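Local coordinates for protein 4-alpha-glucanotransferase (Aquifex aeolicus, PDB 1TZ7) that is an amylomaltase, also called D-enzyme, of the 4-alpha-glucanotransferase family, built round a parallel (beta/alpha) barrel, at residues Y37-L42 with A115-V120; E353-I358 with S374-F379; N397-S402 with S448-A453. All coordinates share one frame; numbering follows the deposited sequence.

Contact 1 of 3, residues Y37-L42 with A115-V120; sequences YGIGDL and ALYEVV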
loop_
_atom_site.group_PDB
_atom_site.type_symbol
_atom_site.label_atom_id
_atom_site.label_comp_id
_atom_site.label_asym_id
_atom_site.label_seq_id
_atom_site.Cartn_x
_atom_site.Cartn_y
_atom_site.Cartn_z
ATOM N N TYR A 37 4.122 16.606 -12.943
ATOM C CA TYR A 37 3.284 17.517 -12.136
ATOM C C TYR A 37 3.519 17.375 -10.622
ATOM O O TYR A 37 2.586 17.494 -9.819
ATOM C CB TYR A 37 1.810 17.325 -12.489
ATOM C CG TYR A 37 1.533 17.586 -13.947
ATOM C CD1 TYR A 37 1.595 18.876 -14.460
ATOM C CD2 TYR A 37 1.238 16.546 -14.818
ATOM C CE1 TYR A 37 1.355 19.126 -15.798
ATOM C CE2 TYR A 37 0.997 16.784 -16.160
ATOM C CZ TYR A 37 1.057 18.081 -16.645
ATOM O OH TYR A 37 0.819 18.330 -17.977
ATOM N N GLY A 38 4.778 17.137 -10.244
ATOM C CA GLY A 38 5.198 17.221 -8.852
ATOM C C GLY A 38 5.157 15.882 -8.152
ATOM O O GLY A 38 5.684 15.729 -7.060
ATOM N N ILE A 39 4.528 14.908 -8.794
ATOM C CA ILE A 39 4.336 13.591 -8.207
ATOM C C ILE A 39 3.953 12.594 -9.308
ATOM O O ILE A 39 3.445 12.986 -10.356
ATOM C CB ILE A 39 3.222 13.653 -7.109
ATOM C CG1 ILE A 39 3.206 12.373 -6.285
ATOM C CG2 ILE A 39 1.845 13.902 -7.742
ATOM C CD1 ILE A 39 2.537 12.537 -4.932
ATOM N N GLY A 40 4.207 11.315 -9.066
ATOM C CA GLY A 40 3.822 10.273 -10.005
ATOM C C GLY A 40 2.309 10.130 -10.077
ATOM O O GLY A 40 1.614 10.360 -9.084
ATOM N N ASP A 41 1.798 9.756 -11.257
ATOM C CA ASP A 41 0.352 9.657 -11.470
ATOM C C ASP A 41 -0.023 8.477 -12.397
ATOM O O ASP A 41 0.842 7.717 -12.832
ATOM C CB ASP A 41 -0.208 10.991 -12.025
ATOM C CG ASP A 41 0.469 11.429 -13.315
ATOM O OD1 ASP A 41 0.624 10.597 -14.227
ATOM O OD2 ASP A 41 0.865 12.594 -13.505
ATOM N N LEU A 42 -1.317 8.340 -12.681
ATOM C CA LEU A 42 -1.830 7.186 -13.417
ATOM C C LEU A 42 -1.851 7.449 -14.931
ATOM O O LEU A 42 -2.579 6.784 -15.677
ATOM C CB LEU A 42 -3.242 6.838 -12.930
ATOM C CG LEU A 42 -3.397 6.609 -11.423
ATOM C CD1 LEU A 42 -4.850 6.338 -11.064
ATOM C CD2 LEU A 42 -2.510 5.477 -10.958
ATOM N N ALA A 115 8.852 13.914 -4.440
ATOM C CA ALA A 115 7.410 14.154 -4.470
ATOM C C ALA A 115 7.065 15.412 -3.692
ATOM O O ALA A 115 7.415 15.546 -2.516
ATOM C CB ALA A 115 6.669 12.967 -3.901
ATOM N N LEU A 116 6.379 16.333 -4.359
ATOM C CA LEU A 116 6.070 17.629 -3.791
ATOM C C LEU A 116 4.662 17.602 -3.169
ATOM O O LEU A 116 3.733 18.237 -3.674
ATOM C CB LEU A 116 6.134 18.708 -4.885
ATOM C CG LEU A 116 7.485 19.371 -5.250
ATOM C CD1 LEU A 116 8.722 18.849 -4.518
ATOM C CD2 LEU A 116 7.706 19.568 -6.753
ATOM N N TYR A 117 4.524 16.859 -2.070
ATOM C CA TYR A 117 3.206 16.573 -1.492
ATOM C C TYR A 117 2.434 17.855 -1.178
ATOM O O TYR A 117 1.304 18.030 -1.626
ATOM C CB TYR A 117 3.350 15.718 -0.230
ATOM C CG TYR A 117 3.564 14.252 -0.526
ATOM C CD1 TYR A 117 4.796 13.648 -0.298
ATOM C CD2 TYR A 117 2.538 13.474 -1.045
ATOM C CE1 TYR A 117 4.998 12.311 -0.572
ATOM C CE2 TYR A 117 2.726 12.131 -1.324
ATOM C CZ TYR A 117 3.958 11.552 -1.086
ATOM O OH TYR A 117 4.149 10.220 -1.363
ATOM N N GLU A 118 3.057 18.751 -0.411
ATOM C CA GLU A 118 2.423 20.012 -0.031
ATOM C C GLU A 118 1.806 20.695 -1.246
ATOM O O GLU A 118 0.636 21.126 -1.209
ATOM C CB GLU A 118 3.443 20.961 0.626
ATOM C CG GLU A 118 3.897 20.536 2.020
ATOM C CD GLU A 118 5.107 19.618 1.989
ATOM O OE1 GLU A 118 5.493 19.177 0.882
ATOM O OE2 GLU A 118 5.675 19.337 3.073
ATOM N N VAL A 119 2.584 20.796 -2.328
ATOM C CA VAL A 119 2.153 21.586 -3.474
ATOM C C VAL A 119 1.125 20.864 -4.348
ATOM O O VAL A 119 0.259 21.503 -4.927
ATOM C CB VAL A 119 3.362 22.179 -4.352
ATOM C CG1 VAL A 119 4.724 21.915 -3.769
ATOM C CG2 VAL A 119 3.224 21.888 -5.835
ATOM N N VAL A 120 1.210 19.535 -4.427
ATOM C CA VAL A 120 0.291 18.770 -5.280
ATOM C C VAL A 120 -1.092 18.584 -4.629
ATOM O O VAL A 120 -2.092 18.489 -5.328
ATOM C CB VAL A 120 0.874 17.383 -5.693
ATOM C CG1 VAL A 120 2.183 17.562 -6.457
ATOM C CG2 VAL A 120 1.064 16.483 -4.487
#

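Contact 2 of 3, residues E353-I358 with S374-F379; sequences EDLGFI and SRVIEF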
loop_
_atom_site.group_PDB
_atom_site.type_symbol
_atom_site.label_atom_id
_atom_site.label_comp_id
_atom_site.label_asym_id
_atom_site.label_seq_id
_atom_site.Cartn_x
_atom_site.Cartn_y
_atom_site.Cartn_z
ATOM N N GLU A 353 2.412 -10.392 4.549
ATOM C CA GLU A 353 3.544 -9.694 5.148
ATOM C C GLU A 353 3.798 -10.262 6.531
ATOM O O GLU A 353 3.206 -9.810 7.531
ATOM C CB GLU A 353 3.286 -8.187 5.233
ATOM C CG GLU A 353 4.519 -7.371 5.642
ATOM C CD GLU A 353 4.588 -7.100 7.145
ATOM O OE1 GLU A 353 5.461 -7.689 7.825
ATOM O OE2 GLU A 353 3.776 -6.298 7.642
ATOM N N ASP A 354 4.671 -11.258 6.587
ATOM C CA ASP A 354 4.899 -12.020 7.801
ATOM C C ASP A 354 6.313 -11.791 8.291
ATOM O O ASP A 354 6.978 -12.706 8.761
ATOM C CB ASP A 354 4.646 -13.525 7.551
ATOM C CG ASP A 354 5.490 -14.081 6.416
ATOM O OD1 ASP A 354 5.561 -15.319 6.276
ATOM O OD2 ASP A 354 6.119 -13.360 5.621
ATOM N N LEU A 355 6.767 -10.551 8.171
ATOM C CA LEU A 355 8.054 -10.146 8.698
ATOM C C LEU A 355 7.863 -9.527 10.090
ATOM O O LEU A 355 7.002 -8.663 10.282
ATOM C CB LEU A 355 8.714 -9.128 7.754
ATOM C CG LEU A 355 8.705 -9.483 6.253
ATOM C CD1 LEU A 355 8.877 -8.228 5.391
ATOM C CD2 LEU A 355 9.783 -10.498 5.935
ATOM N N GLY A 356 8.655 -9.978 11.054
ATOM C CA GLY A 356 8.699 -9.347 12.364
ATOM C C GLY A 356 7.640 -9.883 13.316
ATOM O O GLY A 356 6.457 -9.983 12.962
ATOM N N PHE A 357 8.071 -10.227 14.532
ATOM C CA PHE A 357 7.179 -10.788 15.552
ATOM C C PHE A 357 6.477 -12.047 15.051
ATOM O O PHE A 357 5.294 -12.249 15.310
ATOM C CB PHE A 357 6.136 -9.746 15.992
ATOM C CG PHE A 357 6.727 -8.430 16.399
ATOM C CD1 PHE A 357 7.327 -8.278 17.644
ATOM C CD2 PHE A 357 6.690 -7.337 15.536
ATOM C CE1 PHE A 357 7.878 -7.060 18.022
ATOM C CE2 PHE A 357 7.240 -6.118 15.913
ATOM C CZ PHE A 357 7.833 -5.981 17.155
ATOM N N ILE A 358 7.211 -12.893 14.339
ATOM C CA ILE A 358 6.643 -14.131 13.822
ATOM C C ILE A 358 6.831 -15.276 14.825
ATOM O O ILE A 358 7.920 -15.476 15.358
ATOM C CB ILE A 358 7.267 -14.493 12.437
ATOM C CG1 ILE A 358 6.525 -15.672 11.813
ATOM C CG2 ILE A 358 8.767 -14.809 12.570
ATOM C CD1 ILE A 358 6.568 -15.684 10.308
ATOM N N SER A 374 6.499 -13.778 2.905
ATOM C CA SER A 374 7.454 -12.830 2.348
ATOM C C SER A 374 8.870 -13.178 2.829
ATOM O O SER A 374 9.068 -13.562 3.976
ATOM C CB SER A 374 7.090 -11.396 2.777
ATOM O OG SER A 374 5.859 -10.987 2.206
ATOM N N ARG A 375 9.842 -13.048 1.936
ATOM C CA ARG A 375 11.253 -13.125 2.312
ATOM C C ARG A 375 12.028 -11.976 1.679
ATOM O O ARG A 375 11.680 -11.494 0.610
ATOM C CB ARG A 375 11.858 -14.459 1.874
ATOM C CG ARG A 375 11.132 -15.681 2.401
ATOM C CD ARG A 375 11.369 -15.961 3.878
ATOM N NE ARG A 375 10.454 -16.986 4.374
ATOM C CZ ARG A 375 10.659 -18.305 4.265
ATOM N NH1 ARG A 375 9.761 -19.154 4.741
ATOM N NH2 ARG A 375 11.761 -18.774 3.685
ATOM N N VAL A 376 13.083 -11.547 2.353
ATOM C CA VAL A 376 13.854 -10.385 1.931
ATOM C C VAL A 376 15.330 -10.704 2.074
ATOM O O VAL A 376 15.801 -10.996 3.163
ATOM C CB VAL A 376 13.504 -9.129 2.793
ATOM C CG1 VAL A 376 14.172 -7.879 2.227
ATOM C CG2 VAL A 376 11.993 -8.932 2.862
ATOM N N ILE A 377 16.060 -10.657 0.968
ATOM C CA ILE A 377 17.456 -11.103 0.968
ATOM C C ILE A 377 18.351 -10.174 1.793
ATOM O O ILE A 377 19.432 -10.569 2.229
ATOM C CB ILE A 377 17.991 -11.234 -0.473
ATOM C CG1 ILE A 377 19.256 -12.094 -0.488
ATOM C CG2 ILE A 377 18.267 -9.860 -1.076
ATOM C CD1 ILE A 377 19.545 -12.715 -1.807
ATOM N N GLU A 378 17.888 -8.947 2.013
ATOM C CA GLU A 378 18.594 -8.000 2.889
ATOM C C GLU A 378 18.690 -8.510 4.347
ATOM O O GLU A 378 19.583 -8.111 5.091
ATOM C CB GLU A 378 17.894 -6.637 2.861
ATOM C CG GLU A 378 18.740 -5.506 3.394
ATOM C CD GLU A 378 18.112 -4.154 3.166
ATOM O OE1 GLU A 378 17.767 -3.486 4.161
ATOM O OE2 GLU A 378 17.968 -3.753 1.990
ATOM N N PHE A 379 17.761 -9.387 4.734
ATOM C CA PHE A 379 17.744 -9.972 6.090
ATOM C C PHE A 379 18.543 -11.291 6.174
ATOM O O PHE A 379 18.532 -11.956 7.204
ATOM C CB PHE A 379 16.296 -10.255 6.534
ATOM C CG PHE A 379 15.448 -9.009 6.735
ATOM C CD1 PHE A 379 14.060 -9.103 6.737
ATOM C CD2 PHE A 379 16.033 -7.758 6.931
ATOM C CE1 PHE A 379 13.270 -7.976 6.924
ATOM C CE2 PHE A 379 15.243 -6.631 7.118
ATOM C CZ PHE A 379 13.859 -6.744 7.115
#

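Contact 3 of 3, residues N397-S402 with S448-A453; sequences NVYYTS and SRAKFA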
loop_
_atom_site.group_PDB
_atom_site.type_symbol
_atom_site.label_atom_id
_atom_site.label_comp_id
_atom_site.label_asym_id
_atom_site.label_seq_id
_atom_site.Cartn_x
_atom_site.Cartn_y
_atom_site.Cartn_z
ATOM N N ASN A 397 6.368 -18.439 -1.852
ATOM C CA ASN A 397 6.860 -17.229 -1.213
ATOM C C ASN A 397 7.010 -16.127 -2.236
ATOM O O ASN A 397 7.217 -16.392 -3.430
ATOM C CB ASN A 397 8.217 -17.484 -0.555
ATOM C CG ASN A 397 8.096 -18.145 0.802
ATOM O OD1 ASN A 397 7.443 -17.676 1.654
ATOM N ND2 ASN A 397 8.728 -19.207 0.959
ATOM N N VAL A 398 6.900 -14.894 -1.771
ATOM C CA VAL A 398 7.364 -13.741 -2.511
ATOM C C VAL A 398 8.728 -13.304 -1.942
ATOM O O VAL A 398 8.847 -13.039 -0.757
ATOM C CB VAL A 398 6.353 -12.571 -2.397
ATOM C CG1 VAL A 398 6.703 -11.456 -3.379
ATOM C CG2 VAL A 398 4.917 -13.077 -2.642
ATOM N N TYR A 399 9.740 -13.245 -2.804
ATOM C CA TYR A 399 11.135 -12.993 -2.384
ATOM C C TYR A 399 11.569 -11.618 -2.883
ATOM O O TYR A 399 11.666 -11.394 -4.089
ATOM C CB TYR A 399 12.051 -14.068 -2.985
ATOM C CG TYR A 399 13.411 -14.271 -2.305
ATOM C CD1 TYR A 399 14.383 -15.068 -2.908
ATOM C CD2 TYR A 399 13.716 -13.686 -1.072
ATOM C CE1 TYR A 399 15.617 -15.277 -2.315
ATOM C CE2 TYR A 399 14.950 -13.893 -0.470
ATOM C CZ TYR A 399 15.900 -14.699 -1.111
ATOM O OH TYR A 399 17.124 -14.921 -0.542
ATOM N N TYR A 400 11.830 -10.709 -1.948
ATOM C CA TYR A 400 12.210 -9.328 -2.271
ATOM C C TYR A 400 13.715 -9.150 -2.153
ATOM O O TYR A 400 14.354 -9.795 -1.332
ATOM C CB TYR A 400 11.509 -8.353 -1.308
ATOM C CG TYR A 400 10.003 -8.366 -1.417
ATOM C CD1 TYR A 400 9.243 -9.305 -0.729
ATOM C CD2 TYR A 400 9.339 -7.441 -2.213
ATOM C CE1 TYR A 400 7.856 -9.319 -0.828
ATOM C CE2 TYR A 400 7.955 -7.446 -2.323
ATOM C CZ TYR A 400 7.219 -8.387 -1.629
ATOM O OH TYR A 400 5.839 -8.397 -1.745
ATOM N N THR A 401 14.280 -8.261 -2.970
ATOM C CA THR A 401 15.620 -7.746 -2.707
ATOM C C THR A 401 15.567 -6.868 -1.475
ATOM O O THR A 401 16.314 -7.065 -0.520
ATOM C CB THR A 401 16.161 -6.932 -3.924
ATOM O OG1 THR A 401 15.228 -5.913 -4.295
ATOM C CG2 THR A 401 16.274 -7.807 -5.166
ATOM N N SER A 402 14.669 -5.894 -1.506
ATOM C CA SER A 402 14.373 -5.077 -0.341
ATOM C C SER A 402 12.958 -4.513 -0.465
ATOM O O SER A 402 12.285 -4.718 -1.483
ATOM C CB SER A 402 15.403 -3.941 -0.206
ATOM O OG SER A 402 15.410 -3.114 -1.351
ATOM N N SER A 448 16.427 -18.349 -6.995
ATOM C CA SER A 448 15.657 -19.069 -5.980
ATOM C C SER A 448 14.446 -19.737 -6.599
ATOM O O SER A 448 14.093 -19.463 -7.744
ATOM C CB SER A 448 15.201 -18.110 -4.894
ATOM O OG SER A 448 14.138 -17.311 -5.359
ATOM N N ARG A 449 13.805 -20.611 -5.836
ATOM C CA ARG A 449 12.597 -21.284 -6.299
ATOM C C ARG A 449 11.329 -20.556 -5.866
ATOM O O ARG A 449 10.232 -20.998 -6.168
ATOM C CB ARG A 449 12.583 -22.735 -5.818
ATOM C CG ARG A 449 13.699 -23.576 -6.489
ATOM C CD ARG A 449 13.288 -24.919 -7.160
ATOM N NE ARG A 449 11.912 -25.119 -7.404
ATOM C CZ ARG A 449 11.280 -25.239 -8.580
ATOM N NH1 ARG A 449 11.831 -24.979 -9.772
ATOM N NH2 ARG A 449 10.017 -25.526 -8.517
ATOM N N ALA A 450 11.481 -19.433 -5.161
ATOM C CA ALA A 450 10.315 -18.578 -4.845
ATOM C C ALA A 450 9.523 -18.320 -6.118
ATOM O O ALA A 450 10.094 -17.937 -7.137
ATOM C CB ALA A 450 10.759 -17.289 -4.249
ATOM N N LYS A 451 8.209 -18.527 -6.065
ATOM C CA LYS A 451 7.385 -18.404 -7.265
ATOM C C LYS A 451 7.311 -16.950 -7.759
ATOM O O LYS A 451 7.262 -16.708 -8.948
ATOM C CB LYS A 451 5.980 -18.975 -7.037
ATOM C CG LYS A 451 5.112 -18.200 -6.066
ATOM C CD LYS A 451 3.734 -18.891 -5.887
ATOM C CE LYS A 451 2.785 -18.051 -5.028
ATOM N NZ LYS A 451 1.471 -18.733 -4.808
ATOM N N PHE A 452 7.308 -15.994 -6.824
ATOM C CA PHE A 452 7.379 -14.552 -7.175
ATOM C C PHE A 452 8.692 -13.953 -6.665
ATOM O O PHE A 452 8.980 -14.014 -5.477
ATOM C CB PHE A 452 6.213 -13.770 -6.543
ATOM C CG PHE A 452 4.827 -14.218 -7.000
ATOM C CD1 PHE A 452 4.658 -15.056 -8.092
ATOM C CD2 PHE A 452 3.695 -13.779 -6.322
ATOM C CE1 PHE A 452 3.384 -15.448 -8.488
ATOM C CE2 PHE A 452 2.430 -14.176 -6.722
ATOM C CZ PHE A 452 2.280 -15.004 -7.799
ATOM N N ALA A 453 9.471 -13.370 -7.573
ATOM C CA ALA A 453 10.663 -12.616 -7.208
ATOM C C ALA A 453 10.445 -11.146 -7.525
ATOM O O ALA A 453 10.141 -10.794 -8.657
ATOM C CB ALA A 453 11.853 -13.135 -7.954
#

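Contact 1 of 3, residues Y37-L42 with A115-V120
L116 and G38 make the one hydrogen bond between the two segments. L116 N donates to G38 O at 2.9 Å, and the bond is almost straight, 173° at the hydrogen. The donor is tilted 16° from the carbonyl plane. A weaker CA-H...O contact from A115 CA to G38 O, at 3.5 Å, adds to it. L116 is the N-cap residue of a helix, and its own O accepts from V120 N. The loop is therefore tied to the residue just before the first turn.

The apolar contacts centre on I39. Its CG1 branch stands anti to the backbone N (chi1 -168°) and carries CD1 to the Y117 ring. There I39 CD1 lies 3.6 Å from Y117 CE2 and meets the ring obliquely. The other branch, I39 CG2, rests 3.9 Å from V120 CG1. I39 crosses both Y117 and V120 at about a right angle.

V120 also packs against backbone. V120 CG1 lies 3.4 Å from Y37 O and 3.8 Å from G38 C. G38, with no side chain, lets the methyl come this close.

Strand 23-27 belongs to the parallel barrel sheet, and 37-42 lies in the loop that follows it, before helix 44-56. The contact joins this loop to the start of helix 117-133. I39 also touches K124, further along that helix. Y117 OH bonds to W479 O, and L42 packs on helix 192-218.

Contact 2 of 3, residues E353-I358 with S374-F379
The F379 ring meets L355 at its edge. L355 CD2 lies near the ring plane, 4.4 Å from F379 CE1. The D354 carboxylate is the flat group that bonds across the contact. S374 N donates to D354 OD2 at 2.8 Å with an angle of 164° at the hydrogen. The donor S374 N meets D354 OD2 from the syn side, 29° out of the carboxylate plane. The E353 carboxylate is used within its own loop: E353 OE1 accepts from L355 N on the anti side at 3.2 Å. E353 OE2 bonds to H307 N.

L355 bridges to the strand with both methyls. L355 CD1 sits 4.1 Å from V376 CG2, and the two side chains cross at about a right angle. L355 CD2 lies 3.7 Å from S374 O. D354 has CG between its backbone N and carbonyl carbon (chi1 56°), which folds the carboxylate round to the strand.

Strands 350-352 and 373-376 meet here, consistent with the closing of a (beta/alpha)8 barrel. S374 OG to A352 O spans this seam. D354 OD1 forms a salt bridge with R366 of helix 360-368, which lies between the two strands in the chain. Held by R366 and S374 N, the carboxylate ties loop, helix and strand together.

Contact 3 of 3, residues N397-S402 with S448-A453
Y399 turns its ring edge to S448. S448 OG lies near the ring plane, 3.3 Å from Y399 CD1. At the root of the same side chain, Y399 CB meets A450 CB at 3.7 Å. CG of Y399 points opposite its backbone N (chi1 -160°), and this swings the ring alongside S448. The polar ends of both residues are held elsewhere: Y399 OH bonds to H388 O, and S448 OG to V445 O.

V398 and F452 meet on the opposite face of the sheet, and their side chains cross obliquely. V398 CG2 lies 3.9 Å from F452 CD2. F452 has its CG on the side of its own N (chi1 -61°), and the ring extends away from strand 397-400. K451 CG sits 3.7 Å above the plane of the F452 ring, offset toward the rim. The rest of the K451 chain is extended, and NZ bonds to N396 OD1.

The backbones form a parallel pairing, V398 beside F452 and Y399 beside A453. Y399 N donates to F452 O at 2.9 Å, nearly along the C=O axis. V398 CA adds a CA-H...O contact of 3.4 Å to F452 O. The return bond, F452 N to N397 O, is weak at 3.4 Å.

These are two adjacent strands of the barrel. Y399 and A453 both touch V445 of helix 437-447, consistent with their face being the outer, helix-covered one. The V398 and F452 face then probably turns to the barrel interior. The chemistry is mainly apolar on both faces, with backbone bonds between them and the polar ends of Y399, S448 and K451 bonded to residues outside the two segments.

Contacts 2 and 3 belong to one region of the barrel wall. Their centres are 11 Å apart, and strands 373-376 and 397-400 are neighbours in the same sheet. R375 probably bonds through its backbone to both V398 and Y400. Contact 1 lies apart, with its centre about 30 Å from that of contact 2, and on the other side of the chain's centre. Contacts 1 and 3 are buried, while contact 2 is only partly so. Contact 3 pairs two strands directly. Contact 1 sets a loop on a helix start, with a backbone bond and apolar branches. Contact 2 sets a loop on a strand and adds a side-chain carboxylate bond to its apolar packing.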